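Local coordinates for trans-4-hydroxy-L-proline dehydratase (Clostridioides difficile 70-100-2010, PDB 6VXC), which catalyses, as a glycyl radical enzyme, the dehydration of trans-4-hydroxy-L-proline to (S)-1-pyrroline-5-carboxylate during anaerobic breakdown of hydroxyproline, at residues Trp160-Glu171 with Met520-Ile531; Leu334-Pro342 with Met390-Asn398. All blocks are in the same frame, centred on the assembly; numbering follows the deposited sequence.

Contact 1: residues Trp160-Glu171 with Met520-Ile531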
loop_
_atom_site.group_PDB
_atom_site.type_symbol
_atom_site.label_atom_id
_atom_site.label_comp_id
_atom_site.label_asym_id
_atom_site.label_seq_id
_atom_site.Cartn_x
_atom_site.Cartn_y
_atom_site.Cartn_z
ATOM N N TRP A 160 -8.261 -6.022 -23.387
ATOM C CA TRP A 160 -8.051 -5.550 -22.013
ATOM C C TRP A 160 -9.337 -5.629 -21.200
ATOM O O TRP A 160 -9.338 -6.084 -20.049
ATOM C CB TRP A 160 -7.536 -4.107 -22.046
ATOM C CG TRP A 160 -7.057 -3.509 -20.729
ATOM C CD1 TRP A 160 -5.759 -3.341 -20.342
ATOM C CD2 TRP A 160 -7.861 -2.990 -19.659
ATOM N NE1 TRP A 160 -5.699 -2.758 -19.101
ATOM C CE2 TRP A 160 -6.975 -2.533 -18.656
ATOM C CE3 TRP A 160 -9.238 -2.874 -19.443
ATOM C CZ2 TRP A 160 -7.425 -1.967 -17.460
ATOM C CZ3 TRP A 160 -9.687 -2.314 -18.252
ATOM C CH2 TRP A 160 -8.782 -1.874 -17.272
ATOM N N LEU A 161 -10.437 -5.133 -21.769
ATOM C CA LEU A 161 -11.710 -5.131 -21.054
ATOM C C LEU A 161 -12.171 -6.549 -20.753
ATOM O O LEU A 161 -12.718 -6.812 -19.683
ATOM C CB LEU A 161 -12.770 -4.369 -21.861
ATOM C CG LEU A 161 -12.554 -2.852 -21.923
ATOM C CD1 LEU A 161 -13.309 -2.198 -23.083
ATOM C CD2 LEU A 161 -12.962 -2.204 -20.599
ATOM N N ALA A 162 -11.981 -7.471 -21.689
ATOM C CA ALA A 162 -12.368 -8.853 -21.427
ATOM C C ALA A 162 -11.516 -9.457 -20.314
ATOM O O ALA A 162 -12.045 -10.098 -19.398
ATOM C CB ALA A 162 -12.265 -9.678 -22.708
ATOM N N ALA A 163 -10.204 -9.240 -20.368
ATOM C CA ALA A 163 -9.317 -9.786 -19.348
ATOM C C ALA A 163 -9.603 -9.163 -17.988
ATOM O O ALA A 163 -9.734 -9.869 -16.988
ATOM C CB ALA A 163 -7.863 -9.565 -19.765
ATOM N N TYR A 164 -9.764 -7.840 -17.949
ATOM C CA TYR A 164 -10.115 -7.157 -16.707
ATOM C C TYR A 164 -11.408 -7.710 -16.119
ATOM O O TYR A 164 -11.457 -8.110 -14.945
ATOM C CB TYR A 164 -10.217 -5.647 -16.983
ATOM C CG TYR A 164 -10.848 -4.807 -15.891
ATOM C CD1 TYR A 164 -10.167 -4.520 -14.708
ATOM C CD2 TYR A 164 -12.109 -4.247 -16.071
ATOM C CE1 TYR A 164 -10.747 -3.737 -13.728
ATOM C CE2 TYR A 164 -12.692 -3.457 -15.108
ATOM C CZ TYR A 164 -12.015 -3.205 -13.939
ATOM O OH TYR A 164 -12.638 -2.420 -13.002
ATOM N N GLU A 165 -12.447 -7.817 -16.948
ATOM C CA GLU A 165 -13.738 -8.296 -16.466
ATOM C C GLU A 165 -13.673 -9.739 -15.995
ATOM O O GLU A 165 -14.438 -10.126 -15.110
ATOM C CB GLU A 165 -14.788 -8.142 -17.563
ATOM C CG GLU A 165 -15.306 -6.748 -17.667
ATOM C CD GLU A 165 -16.115 -6.542 -18.922
ATOM O OE1 GLU A 165 -16.436 -7.554 -19.592
ATOM O OE2 GLU A 165 -16.413 -5.371 -19.243
ATOM N N ALA A 166 -12.786 -10.544 -16.573
ATOM C CA ALA A 166 -12.640 -11.950 -16.203
ATOM C C ALA A 166 -11.776 -12.182 -14.964
ATOM O O ALA A 166 -11.656 -13.325 -14.521
ATOM C CB ALA A 166 -12.035 -12.730 -17.368
ATOM N N GLY A 167 -11.159 -11.150 -14.410
ATOM C CA GLY A 167 -10.303 -11.334 -13.260
ATOM C C GLY A 167 -8.898 -11.796 -13.574
ATOM O O GLY A 167 -8.242 -12.345 -12.688
ATOM N N MET A 168 -8.404 -11.575 -14.804
ATOM C CA MET A 168 -7.009 -11.869 -15.112
ATOM C C MET A 168 -6.065 -10.897 -14.408
ATOM O O MET A 168 -4.912 -11.237 -14.130
ATOM C CB MET A 168 -6.754 -11.807 -16.628
ATOM C CG MET A 168 -7.562 -12.781 -17.478
ATOM S SD MET A 168 -7.483 -14.492 -16.854
ATOM C CE MET A 168 -5.712 -14.835 -16.830
ATOM N N PHE A 169 -6.501 -9.667 -14.190
ATOM C CA PHE A 169 -5.658 -8.674 -13.543
ATOM C C PHE A 169 -6.560 -7.550 -13.059
ATOM O O PHE A 169 -7.747 -7.512 -13.380
ATOM C CB PHE A 169 -4.546 -8.181 -14.478
ATOM C CG PHE A 169 -5.031 -7.586 -15.799
ATOM C CD1 PHE A 169 -5.585 -6.310 -15.845
ATOM C CD2 PHE A 169 -4.874 -8.279 -16.990
ATOM C CE1 PHE A 169 -5.993 -5.740 -17.069
ATOM C CE2 PHE A 169 -5.288 -7.726 -18.221
ATOM C CZ PHE A 169 -5.851 -6.453 -18.256
ATOM N N THR A 170 -5.995 -6.647 -12.261
ATOM C CA THR A 170 -6.730 -5.475 -11.799
ATOM C C THR A 170 -6.049 -4.222 -12.340
ATOM O O THR A 170 -5.001 -4.293 -12.976
ATOM C CB THR A 170 -6.824 -5.408 -10.263
ATOM O OG1 THR A 170 -5.538 -5.069 -9.727
ATOM C CG2 THR A 170 -7.303 -6.744 -9.647
ATOM N N GLU A 171 -6.650 -3.068 -12.065
ATOM C CA GLU A 171 -6.171 -1.779 -12.565
ATOM C C GLU A 171 -6.167 -0.752 -11.434
ATOM O O GLU A 171 -7.226 -0.301 -10.996
ATOM C CB GLU A 171 -7.036 -1.279 -13.723
ATOM C CG GLU A 171 -6.630 0.116 -14.165
ATOM C CD GLU A 171 -5.139 0.245 -14.356
ATOM O OE1 GLU A 171 -4.564 -0.590 -15.078
ATOM O OE2 GLU A 171 -4.536 1.171 -13.790
ATOM N N MET A 520 -0.733 -11.957 -21.815
ATOM C CA MET A 520 -1.474 -11.233 -20.786
ATOM C C MET A 520 -0.681 -10.026 -20.284
ATOM O O MET A 520 -1.260 -8.965 -20.005
ATOM C CB MET A 520 -1.832 -12.197 -19.646
ATOM C CG MET A 520 -2.964 -11.728 -18.728
ATOM S SD MET A 520 -4.487 -11.261 -19.596
ATOM C CE MET A 520 -4.759 -12.747 -20.539
ATOM N N ILE A 521 0.640 -10.168 -20.162
ATOM C CA ILE A 521 1.471 -9.030 -19.784
ATOM C C ILE A 521 1.447 -7.964 -20.886
ATOM O O ILE A 521 1.337 -6.763 -20.606
ATOM C CB ILE A 521 2.906 -9.488 -19.450
ATOM C CG1 ILE A 521 2.919 -10.457 -18.247
ATOM C CG2 ILE A 521 3.803 -8.280 -19.167
ATOM C CD1 ILE A 521 2.238 -9.919 -17.013
ATOM N N ASP A 522 1.538 -8.379 -22.152
ATOM C CA ASP A 522 1.430 -7.410 -23.242
ATOM C C ASP A 522 0.123 -6.621 -23.149
ATOM O O ASP A 522 0.117 -5.397 -23.310
ATOM C CB ASP A 522 1.523 -8.114 -24.598
ATOM C CG ASP A 522 2.954 -8.300 -25.083
ATOM O OD1 ASP A 522 3.897 -7.803 -24.439
ATOM O OD2 ASP A 522 3.134 -8.948 -26.139
ATOM N N ILE A 523 -0.994 -7.308 -22.885
ATOM C CA ILE A 523 -2.285 -6.628 -22.761
ATOM C C ILE A 523 -2.248 -5.611 -21.627
ATOM O O ILE A 523 -2.714 -4.474 -21.774
ATOM C CB ILE A 523 -3.417 -7.646 -22.544
ATOM C CG1 ILE A 523 -3.687 -8.438 -23.812
ATOM C CG2 ILE A 523 -4.695 -6.950 -22.048
ATOM C CD1 ILE A 523 -4.752 -9.499 -23.593
ATOM N N LYS A 524 -1.751 -6.034 -20.460
ATOM C CA LYS A 524 -1.711 -5.165 -19.284
ATOM C C LYS A 524 -0.824 -3.949 -19.523
ATOM O O LYS A 524 -1.180 -2.827 -19.160
ATOM C CB LYS A 524 -1.224 -5.961 -18.071
ATOM C CG LYS A 524 -0.990 -5.144 -16.798
ATOM C CD LYS A 524 -2.271 -4.504 -16.285
ATOM C CE LYS A 524 -2.051 -3.871 -14.911
ATOM N NZ LYS A 524 -3.148 -2.947 -14.527
ATOM N N ILE A 525 0.351 -4.165 -20.105
ATOM C CA ILE A 525 1.313 -3.088 -20.306
ATOM C C ILE A 525 0.770 -2.051 -21.284
ATOM O O ILE A 525 0.929 -0.845 -21.082
ATOM C CB ILE A 525 2.656 -3.671 -20.795
ATOM C CG1 ILE A 525 3.279 -4.620 -19.760
ATOM C CG2 ILE A 525 3.629 -2.560 -21.148
ATOM C CD1 ILE A 525 4.087 -3.950 -18.697
ATOM N N GLU A 526 0.111 -2.498 -22.354
ATOM C CA GLU A 526 -0.466 -1.550 -23.307
ATOM C C GLU A 526 -1.500 -0.652 -22.640
ATOM O O GLU A 526 -1.483 0.565 -22.823
ATOM C CB GLU A 526 -1.075 -2.293 -24.498
ATOM C CG GLU A 526 -1.892 -1.383 -25.397
ATOM C CD GLU A 526 -2.297 -2.037 -26.723
ATOM O OE1 GLU A 526 -2.199 -3.275 -26.847
ATOM O OE2 GLU A 526 -2.753 -1.299 -27.621
ATOM N N GLY A 527 -2.398 -1.237 -21.848
ATOM C CA GLY A 527 -3.310 -0.422 -21.064
ATOM C C GLY A 527 -2.582 0.478 -20.079
ATOM O O GLY A 527 -2.909 1.657 -19.945
ATOM N N ASN A 528 -1.574 -0.062 -19.389
ATOM C CA ASN A 528 -0.780 0.751 -18.465
ATOM C C ASN A 528 -0.206 1.988 -19.151
ATOM O O ASN A 528 -0.192 3.076 -18.569
ATOM C CB ASN A 528 0.372 -0.071 -17.893
ATOM C CG ASN A 528 -0.052 -1.013 -16.783
ATOM O OD1 ASN A 528 -1.220 -1.064 -16.390
ATOM N ND2 ASN A 528 0.905 -1.811 -16.304
ATOM N N ALA A 529 0.319 1.830 -20.371
ATOM C CA ALA A 529 0.949 2.963 -21.051
ATOM C C ALA A 529 -0.066 4.059 -21.336
ATOM O O ALA A 529 0.194 5.238 -21.092
ATOM C CB ALA A 529 1.637 2.507 -22.342
ATOM N N VAL A 530 -1.237 3.681 -21.846
ATOM C CA VAL A 530 -2.328 4.640 -22.006
ATOM C C VAL A 530 -2.633 5.324 -20.679
ATOM O O VAL A 530 -2.825 6.545 -20.620
ATOM C CB VAL A 530 -3.577 3.944 -22.581
ATOM C CG1 VAL A 530 -4.791 4.867 -22.507
ATOM C CG2 VAL A 530 -3.327 3.505 -24.034
ATOM N N ILE A 531 -2.737 4.539 -19.602
ATOM C CA ILE A 531 -3.102 5.090 -18.296
ATOM C C ILE A 531 -2.016 6.015 -17.770
ATOM O O ILE A 531 -2.308 7.050 -17.155
ATOM C CB ILE A 531 -3.426 3.946 -17.310
ATOM C CG1 ILE A 531 -4.731 3.275 -17.737
ATOM C CG2 ILE A 531 -3.509 4.446 -15.864
ATOM C CD1 ILE A 531 -4.956 1.946 -17.101
HETATM O O HOH W 1 -3.810 -1.648 -17.380
HETATM O O HOH W 2 -1.988 1.233 -14.951
#
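Trp160 meets Ile523 where helix 160-166 crosses helix 520-531 at -107°, the short axes 10.2 Å apart at their closest, and the chain then turns through a Schellman motif at Gly167 to carry Phe169 to Glu171 along the second helix. Phe169 is gripped on two sides: Lys524 lays CD over one face, 4.1 Å from the ring centroid, while Met520 SD sits at the ring edge in a Met-aromatic contact. Met520 leaves its helix with CG anti to the backbone N (chi1 -161°) and then folds twice, bringing SD also to Ala163 CB and Met168 CB, each 3.8 Å away; the small alanine leaves room for it. Gly527, with no side chain on the face turned to Trp160, lets NE1 come within 3.9 Å of its CA. The long Lys524 chain delivers its ammonium to Thr170 O (NZ to O 2.8 Å, in the carbonyl plane) and to Glu171 OE1 in a salt bridge whose hydrogen bond is weak. Water 1 accepts a hydrogen bond from Trp160 NE1, and water 2 links Glu171 OE2 to Asn528 OD1. Strand 463-472 adds Thr468 O as a partner for Lys524 NZ and pairs Tyr470 with the Thr170 backbone, while helix 473-481 packs on Met168 and Met520 and helix 148-155 touches Ile531.

Contact 2: residues Leu334-Pro342 with Met390-Asn398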
loop_
_atom_site.group_PDB
_atom_site.type_symbol
_atom_site.label_atom_id
_atom_site.label_comp_id
_atom_site.label_asym_id
_atom_site.label_seq_id
_atom_site.Cartn_x
_atom_site.Cartn_y
_atom_site.Cartn_z
ATOM N N LEU A 334 0.140 11.845 16.842
ATOM C CA LEU A 334 0.325 11.541 15.424
ATOM C C LEU A 334 -0.356 10.232 15.031
ATOM O O LEU A 334 -1.043 10.160 14.006
ATOM C CB LEU A 334 1.815 11.482 15.091
ATOM C CG LEU A 334 2.089 11.250 13.596
ATOM C CD1 LEU A 334 1.397 12.326 12.746
ATOM C CD2 LEU A 334 3.573 11.210 13.303
ATOM N N TRP A 335 -0.150 9.178 15.830
ATOM C CA TRP A 335 -0.765 7.885 15.544
ATOM C C TRP A 335 -2.274 8.019 15.404
ATOM O O TRP A 335 -2.876 7.491 14.457
ATOM C CB TRP A 335 -0.414 6.879 16.650
ATOM C CG TRP A 335 0.608 5.845 16.233
ATOM C CD1 TRP A 335 0.466 4.503 16.282
ATOM C CD2 TRP A 335 1.905 6.087 15.669
ATOM N NE1 TRP A 335 1.587 3.882 15.797
ATOM C CE2 TRP A 335 2.489 4.831 15.416
ATOM C CE3 TRP A 335 2.637 7.241 15.377
ATOM C CZ2 TRP A 335 3.765 4.692 14.882
ATOM C CZ3 TRP A 335 3.910 7.104 14.831
ATOM C CH2 TRP A 335 4.460 5.842 14.595
ATOM N N VAL A 336 -2.901 8.748 16.332
ATOM C CA VAL A 336 -4.341 8.942 16.264
ATOM C C VAL A 336 -4.722 9.686 14.986
ATOM O O VAL A 336 -5.746 9.385 14.366
ATOM C CB VAL A 336 -4.845 9.681 17.520
ATOM C CG1 VAL A 336 -6.285 10.110 17.326
ATOM C CG2 VAL A 336 -4.678 8.809 18.778
ATOM N N LYS A 337 -3.915 10.672 14.574
ATOM C CA LYS A 337 -4.240 11.415 13.353
ATOM C C LYS A 337 -4.297 10.492 12.138
ATOM O O LYS A 337 -5.223 10.582 11.325
ATOM C CB LYS A 337 -3.250 12.550 13.106
ATOM C CG LYS A 337 -3.199 13.615 14.188
ATOM C CD LYS A 337 -4.579 14.260 14.457
ATOM C CE LYS A 337 -5.234 14.872 13.246
ATOM N NZ LYS A 337 -6.574 15.505 13.541
ATOM N N PHE A 338 -3.309 9.604 11.996
ATOM C CA PHE A 338 -3.380 8.591 10.944
ATOM C C PHE A 338 -4.681 7.794 11.044
ATOM O O PHE A 338 -5.373 7.574 10.044
ATOM C CB PHE A 338 -2.191 7.631 11.039
ATOM C CG PHE A 338 -0.895 8.162 10.491
ATOM C CD1 PHE A 338 -0.668 8.224 9.127
ATOM C CD2 PHE A 338 0.141 8.523 11.358
ATOM C CE1 PHE A 338 0.543 8.667 8.632
ATOM C CE2 PHE A 338 1.344 8.973 10.875
ATOM C CZ PHE A 338 1.555 9.046 9.512
ATOM N N ASN A 339 -5.025 7.344 12.255
ATOM C CA ASN A 339 -6.199 6.502 12.444
ATOM C C ASN A 339 -7.505 7.240 12.189
ATOM O O ASN A 339 -8.538 6.583 12.025
ATOM C CB ASN A 339 -6.223 5.904 13.859
ATOM C CG ASN A 339 -7.164 4.707 13.965
ATOM O OD1 ASN A 339 -6.923 3.660 13.362
ATOM N ND2 ASN A 339 -8.215 4.844 14.757
ATOM N N ASN A 340 -7.483 8.572 12.162
ATOM C CA ASN A 340 -8.652 9.367 11.810
ATOM C C ASN A 340 -8.893 9.486 10.300
ATOM O O ASN A 340 -9.946 10.007 9.925
ATOM C CB ASN A 340 -8.529 10.792 12.392
ATOM C CG ASN A 340 -8.790 10.845 13.895
ATOM O OD1 ASN A 340 -9.182 9.860 14.502
ATOM N ND2 ASN A 340 -8.593 12.014 14.487
ATOM N N GLN A 341 -7.980 9.011 9.442
ATOM C CA GLN A 341 -8.092 9.160 7.981
ATOM C C GLN A 341 -8.285 7.810 7.296
ATOM O O GLN A 341 -7.296 7.126 6.973
ATOM C CB GLN A 341 -6.857 9.859 7.392
ATOM C CG GLN A 341 -6.245 10.966 8.266
ATOM C CD GLN A 341 -7.244 12.033 8.661
ATOM O OE1 GLN A 341 -8.047 12.496 7.847
ATOM N NE2 GLN A 341 -7.185 12.443 9.920
ATOM N N PRO A 342 -9.512 7.408 6.996
ATOM C CA PRO A 342 -9.706 6.196 6.193
ATOM C C PRO A 342 -9.253 6.409 4.755
ATOM O O PRO A 342 -9.155 7.530 4.262
ATOM C CB PRO A 342 -11.222 5.970 6.259
ATOM C CG PRO A 342 -11.777 7.356 6.414
ATOM C CD PRO A 342 -10.786 8.077 7.302
ATOM N N MET A 390 -0.702 2.103 21.702
ATOM C CA MET A 390 -1.892 2.591 20.998
ATOM C C MET A 390 -2.706 1.470 20.344
ATOM O O MET A 390 -3.937 1.573 20.262
ATOM C CB MET A 390 -1.488 3.626 19.947
ATOM C CG MET A 390 -0.837 4.893 20.540
ATOM S SD MET A 390 -1.780 5.667 21.875
ATOM C CE MET A 390 -3.055 6.506 20.960
ATOM N N LYS A 391 -2.056 0.413 19.877
ATOM C CA LYS A 391 -2.705 -0.713 19.209
ATOM C C LYS A 391 -3.744 -0.237 18.177
ATOM O O LYS A 391 -4.914 -0.614 18.201
ATOM C CB LYS A 391 -3.328 -1.657 20.239
ATOM C CG LYS A 391 -3.666 -3.049 19.680
ATOM C CD LYS A 391 -4.294 -3.999 20.714
ATOM C CE LYS A 391 -4.667 -5.328 20.057
ATOM N NZ LYS A 391 -5.081 -6.399 21.016
ATOM N N LEU A 392 -3.273 0.594 17.240
ATOM C CA LEU A 392 -4.087 1.116 16.144
ATOM C C LEU A 392 -3.615 0.535 14.817
ATOM O O LEU A 392 -2.411 0.397 14.583
ATOM C CB LEU A 392 -4.018 2.644 16.086
ATOM C CG LEU A 392 -4.543 3.403 17.319
ATOM C CD1 LEU A 392 -4.208 4.888 17.211
ATOM C CD2 LEU A 392 -6.050 3.174 17.557
ATOM N N ILE A 393 -4.566 0.183 13.946
ATOM C CA ILE A 393 -4.185 -0.437 12.674
ATOM C C ILE A 393 -3.696 0.568 11.643
ATOM O O ILE A 393 -3.126 0.160 10.624
ATOM C CB ILE A 393 -5.332 -1.286 12.082
ATOM C CG1 ILE A 393 -6.591 -0.456 11.839
ATOM C CG2 ILE A 393 -5.616 -2.493 12.957
ATOM C CD1 ILE A 393 -7.729 -1.279 11.235
ATOM N N GLN A 394 -3.878 1.856 11.893
ATOM C CA GLN A 394 -3.183 2.909 11.157
ATOM C C GLN A 394 -2.442 3.759 12.178
ATOM O O GLN A 394 -2.990 4.038 13.229
ATOM C CB GLN A 394 -4.148 3.792 10.377
ATOM C CG GLN A 394 -4.971 3.105 9.307
ATOM C CD GLN A 394 -5.396 4.100 8.226
ATOM O OE1 GLN A 394 -4.657 4.330 7.270
ATOM N NE2 GLN A 394 -6.580 4.680 8.369
ATOM N N PRO A 395 -1.196 4.151 11.892
ATOM C CA PRO A 395 -0.404 3.799 10.721
ATOM C C PRO A 395 0.041 2.339 10.783
ATOM O O PRO A 395 -0.176 1.643 11.783
ATOM C CB PRO A 395 0.805 4.722 10.829
ATOM C CG PRO A 395 0.988 4.879 12.321
ATOM C CD PRO A 395 -0.409 4.920 12.874
ATOM N N SER A 396 0.669 1.893 9.707
ATOM C CA SER A 396 1.245 0.560 9.627
ATOM C C SER A 396 2.687 0.682 10.114
ATOM O O SER A 396 3.584 1.072 9.356
ATOM C CB SER A 396 1.125 0.039 8.194
ATOM O OG SER A 396 1.650 -1.256 8.041
ATOM N N SER A 397 2.906 0.369 11.402
ATOM C CA SER A 397 4.173 0.636 12.084
ATOM C C SER A 397 5.043 -0.620 12.056
ATOM O O SER A 397 4.741 -1.614 12.726
ATOM C CB SER A 397 3.925 1.099 13.522
ATOM O OG SER A 397 5.160 1.325 14.190
ATOM N N ASN A 398 6.129 -0.565 11.296
ATOM C CA ASN A 398 6.961 -1.732 11.025
ATOM C C ASN A 398 8.414 -1.425 11.350
ATOM O O ASN A 398 8.788 -0.275 11.598
ATOM C CB ASN A 398 6.817 -2.158 9.560
ATOM C CG ASN A 398 5.398 -2.452 9.212
ATOM O OD1 ASN A 398 4.779 -3.300 9.831
ATOM N ND2 ASN A 398 4.850 -1.709 8.292
HETATM O O HOH W 3 0.616 1.141 14.670
HETATM O O HOH W 4 -3.784 7.115 7.601
HETATM O O HOH W 5 -7.215 1.124 14.734
HETATM O O HOH W 6 -8.542 3.407 10.709
#
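Pro395, preceded by a cis peptide bond, wedges between Trp335 and Phe338 near the C-terminal end of helix 324-339, just before strand 396-401 enters a mixed sheet; glycyl radical enzymes as a family are built round a ten-stranded alpha/beta barrel. The aromatic contacts are CH-pi: Pro395 CD stands 3.5 Å from the centroid of the indole five-membered ring, 8° off its normal, and CB lies over a face of Phe338, 4.0 Å from that centroid. A compact, rigid pyrrolidine suits such a slot, since its C-H groups meet two ring faces at once. Ser397, small enough to sit beside the indole, places OG in plane at its edge.

Van der Waals packing continues along the helix. Met390 brings CE to Val336 CG2 at 3.6 Å, and Leu392 spreads its two methyls, CD1 against Trp335 CB and Val336 CG2, CD2 against the Asn339 amide.

Polar links finish the join. Water 5 bridges Asn339 OD1 and Ile393 N, while Asn339 ND2 bonds Ser36; water 3 connects Trp335 NE1 with Pro395 O. Gln394, whose side chain lies about 11 Å from that of Cys454, the probable radical cysteine, uses both ends of its amide: OE1 accepts from Asp359 N and water 4, and NE2 donates to Gln341 O at 2.9 Å with an N-H...O angle of 155°, the donor lying above the carbonyl plane of Gln341.

How the contacts relate
Contact 1 and contact 2 lie on opposite sides of the chain's centre, their centres 33 Å apart and their nearest atoms about 17 Å apart, so neither touches the other. In sequence the order is 160-171, 334-342, 390-398, 520-531: the long-range pairing of contact 1 brackets the much shorter-range one of contact 2. All four segments belong to the pyruvate formate lyase-like part of the chain, but they share no helix or strand. Contact 1 ties helix 158-166 and the loop after it to helix 506-538, whereas contact 2 joins helix 324-339 to the entry of strand 396-401. The two contacts thus join different helices and strands in distant parts of the same chain, contact 2 lying near the presumed radical cysteine.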